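PDB 4V16: SVP1-like protein 2 from Kluyveromyces lactis, which probably binds phosphoinositides through a beta-propeller of the PROPPIN family and so associates with membranes. Local coordinates for residues G280-K285 against W298-L303. Numbering follows the deposited sequence.
Sequences GSNDCK and WPNRRL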
ATOM      1  N   GLY A 280       0.911   0.476  22.318  1.00 60.23           N
ATOM      2  CA  GLY A 280       1.896   1.093  21.447  1.00 65.67           C
ATOM      3  C   GLY A 280       1.560   1.014  19.968  1.00 58.22           C
ATOM      4  O   GLY A 280       2.119   1.759  19.162  1.00 54.81           O
ATOM      5  N   SER A 281       0.651   0.112  19.607  1.00 53.24           N
ATOM      6  CA  SER A 281       0.288  -0.091  18.208  1.00 51.25           C
ATOM      7  C   SER A 281      -0.645   1.009  17.707  1.00 45.18           C
ATOM      8  O   SER A 281      -1.637   1.338  18.357  1.00 47.45           O
ATOM      9  CB  SER A 281      -0.375  -1.458  18.022  1.00 53.42           C
ATOM     10  OG  SER A 281       0.544  -2.513  18.251  1.00 47.38           O
ATOM     11  N   ASN A 282      -0.315   1.573  16.548  1.00 37.78           N
ATOM     12  CA  ASN A 282      -1.147   2.599  15.927  1.00 41.19           C
ATOM     13  C   ASN A 282      -1.098   2.551  14.398  1.00 36.91           C
ATOM     14  O   ASN A 282      -1.614   3.443  13.724  1.00 33.48           O
ATOM     15  CB  ASN A 282      -0.726   3.987  16.417  1.00 41.48           C
ATOM     16  CG  ASN A 282       0.757   4.244  16.242  1.00 41.30           C
ATOM     17  OD1 ASN A 282       1.229   4.515  15.137  1.00 45.43           O
ATOM     18  ND2 ASN A 282       1.502   4.171  17.340  1.00 45.07           N
ATOM     19  N   ASP A 283      -0.487   1.501  13.856  1.00 36.28           N
ATOM     20  CA  ASP A 283      -0.351   1.355  12.410  1.00 31.31           C
ATOM     21  C   ASP A 283      -0.109  -0.106  12.054  1.00 29.01           C
ATOM     22  O   ASP A 283       0.448  -0.860  12.850  1.00 30.44           O
ATOM     23  CB  ASP A 283       0.798   2.226  11.886  1.00 30.49           C
ATOM     24  CG  ASP A 283       0.852   2.283  10.365  1.00 35.13           C
ATOM     25  OD1 ASP A 283      -0.209   2.473   9.733  1.00 43.56           O
ATOM     26  OD2 ASP A 283       1.957   2.139   9.799  1.00 32.38           O
ATOM     27  N   CYS A 284      -0.542  -0.502  10.862  1.00 26.15           N
ATOM     28  CA  CYS A 284      -0.267  -1.840  10.352  1.00 25.95           C
ATOM     29  C   CYS A 284      -0.462  -1.865   8.841  1.00 30.47           C
ATOM     30  O   CYS A 284      -0.865  -0.865   8.244  1.00 32.72           O
ATOM     31  CB  CYS A 284      -1.170  -2.878  11.027  1.00 29.76           C
ATOM     32  SG  CYS A 284      -2.918  -2.802  10.553  1.00 33.21           S
ATOM     33  N   LYS A 285      -0.161  -3.004   8.224  1.00 26.64           N
ATOM     34  CA  LYS A 285      -0.397  -3.179   6.795  1.00 29.25           C
ATOM     35  C   LYS A 285      -0.844  -4.604   6.488  1.00 29.51           C
ATOM     36  O   LYS A 285      -0.322  -5.571   7.047  1.00 28.76           O
ATOM     37  CB  LYS A 285       0.859  -2.823   5.995  1.00 28.24           C
ATOM     38  CG  LYS A 285       1.198  -1.343   6.052  1.00 30.12           C
ATOM     39  CD  LYS A 285       2.320  -0.966   5.101  1.00 25.87           C
ATOM     40  CE  LYS A 285       2.592   0.532   5.151  1.00 26.99           C
ATOM     41  NZ  LYS A 285       3.662   0.960   4.207  1.00 41.23           N
ATOM     42  N   TRP A 298       2.732  -5.853  12.061  1.00 30.11           N
ATOM     43  CA  TRP A 298       2.738  -4.825  13.097  1.00 33.01           C
ATOM     44  C   TRP A 298       4.147  -4.255  13.269  1.00 33.32           C
ATOM     45  O   TRP A 298       5.029  -4.941  13.783  1.00 31.77           O
ATOM     46  CB  TRP A 298       2.238  -5.395  14.423  1.00 37.43           C
ATOM     47  CG  TRP A 298       0.858  -5.978  14.349  1.00 34.89           C
ATOM     48  CD1 TRP A 298       0.533  -7.294  14.200  1.00 33.39           C
ATOM     49  CD2 TRP A 298      -0.383  -5.264  14.423  1.00 30.64           C
ATOM     50  NE1 TRP A 298      -0.832  -7.446  14.178  1.00 30.03           N
ATOM     51  CE2 TRP A 298      -1.417  -6.215  14.312  1.00 32.05           C
ATOM     52  CE3 TRP A 298      -0.720  -3.914  14.573  1.00 26.01           C
ATOM     53  CZ2 TRP A 298      -2.766  -5.861  14.347  1.00 30.88           C
ATOM     54  CZ3 TRP A 298      -2.059  -3.564  14.605  1.00 31.84           C
ATOM     55  CH2 TRP A 298      -3.065  -4.534  14.492  1.00 31.34           C
ATOM     56  N   PRO A 299       4.369  -2.998  12.841  1.00 34.48           N
ATOM     57  CA  PRO A 299       5.730  -2.442  12.858  1.00 32.31           C
ATOM     58  C   PRO A 299       6.334  -2.288  14.255  1.00 38.40           C
ATOM     59  O   PRO A 299       7.447  -2.763  14.483  1.00 38.99           O
ATOM     60  CB  PRO A 299       5.561  -1.070  12.195  1.00 30.23           C
ATOM     61  CG  PRO A 299       4.126  -0.729  12.362  1.00 30.95           C
ATOM     62  CD  PRO A 299       3.387  -2.030  12.319  1.00 32.36           C
ATOM     63  N   ASN A 300       5.621  -1.635  15.167  1.00 38.99           N
ATOM     64  CA  ASN A 300       6.168  -1.353  16.492  1.00 40.16           C
ATOM     65  C   ASN A 300       6.452  -2.619  17.300  1.00 41.34           C
ATOM     66  O   ASN A 300       7.470  -2.706  17.987  1.00 45.76           O
ATOM     67  CB  ASN A 300       5.218  -0.441  17.272  1.00 41.00           C
ATOM     68  CG  ASN A 300       5.182   0.977  16.720  1.00 54.33           C
ATOM     69  OD1 ASN A 300       6.149   1.451  16.121  1.00 57.46           O
ATOM     70  ND2 ASN A 300       4.063   1.663  16.926  1.00 52.27           N
ATOM     71  N   ARG A 301       5.561  -3.601  17.208  1.00 41.17           N
ATOM     72  CA  ARG A 301       5.731  -4.857  17.935  1.00 36.76           C
ATOM     73  C   ARG A 301       6.620  -5.833  17.172  1.00 38.26           C
ATOM     74  O   ARG A 301       6.984  -6.884  17.701  1.00 38.26           O
ATOM     75  CB  ARG A 301       4.373  -5.509  18.202  1.00 40.65           C
ATOM     76  CG  ARG A 301       3.375  -4.598  18.893  1.00 48.84           C
ATOM     77  CD  ARG A 301       3.030  -5.086  20.289  1.00 54.59           C
ATOM     78  NE  ARG A 301       2.213  -6.297  20.279  1.00 58.76           N
ATOM     79  CZ  ARG A 301       0.937  -6.338  19.907  1.00 69.34           C
ATOM     80  NH1 ARG A 301       0.319  -5.239  19.490  1.00 56.90           N
ATOM     81  NH2 ARG A 301       0.275  -7.488  19.938  1.00 69.54           N
ATOM     82  N   ARG A 302       6.969  -5.477  15.936  1.00 43.44           N
ATOM     83  CA  ARG A 302       7.713  -6.366  15.047  1.00 42.38           C
ATOM     84  C   ARG A 302       7.041  -7.735  15.005  1.00 39.19           C
ATOM     85  O   ARG A 302       7.625  -8.738  15.415  1.00 40.38           O
ATOM     86  CB  ARG A 302       9.170  -6.499  15.497  1.00 48.15           C
ATOM     87  CG  ARG A 302       9.944  -5.187  15.518  1.00 54.93           C
ATOM     88  CD  ARG A 302      11.423  -5.426  15.786  1.00 52.73           C
ATOM     89  NE  ARG A 302      12.071  -6.136  14.680  1.00 62.62           N
ATOM     90  CZ  ARG A 302      12.791  -5.561  13.719  1.00 61.33           C
ATOM     91  NH1 ARG A 302      12.986  -4.247  13.703  1.00 67.21           N
ATOM     92  NH2 ARG A 302      13.332  -6.307  12.763  1.00 50.09           N
ATOM     93  N   LEU A 303       5.813  -7.763  14.500  1.00 40.43           N
ATOM     94  CA  LEU A 303       4.962  -8.940  14.606  1.00 34.96           C
ATOM     95  C   LEU A 303       4.132  -9.142  13.341  1.00 36.49           C
ATOM     96  O   LEU A 303       3.753  -8.174  12.678  1.00 32.47           O
ATOM     97  CB  LEU A 303       4.047  -8.798  15.824  1.00 42.33           C
ATOM     98  CG  LEU A 303       3.833  -9.996  16.749  1.00 48.56           C
ATOM     99  CD1 LEU A 303       5.147 -10.585  17.243  1.00 52.37           C
ATOM    100  CD2 LEU A 303       2.981  -9.559  17.928  1.00 50.10           C
TER
HETATM  101  O   HOH W   1       2.670  -2.290  16.013  1.00 23.83           O
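S281 and W298 have the most surface buried by this contact, followed by N300. The OG of S281 lies near the plane of the R301 guanidinium, at its edge, and accepts a weak, bent hydrogen bond from R301 NH1 (3.0 Å). The R301 chain, bent at chi2 (-114°) and chi3, folds back to bring NH1 there. A water 3.1 Å from S281 OG also accepts a weak bond from R301 N. With an alanine in place of R301, S281 OG would probably lose this donor and a gap would open beside it. N300 ND2 donates to G280 O (3.0 Å), approaching from above the carbonyl plane. Further along the segment, C284 CB sits over one face of the W298 six-membered ring, 4.0 Å from its centroid, in a CH-pi contact; C284 SG lies oblique to the same ring, and the indole NE1 of W298 is hydrogen-bonded to D305 OD2. P299 CD packs 3.2 Å from D283 O, while D283 OD2 is hydrogen-bonded to Y20 OH. R302 and L303 both face W298, a G1 beta bulge where strand 303-312 begins. The connection from strand 271-274 of one blade to strand 285-288 of the next thus packs on the hairpin joining strands 293-298 and 303-312, in a seven-bladed beta-propeller.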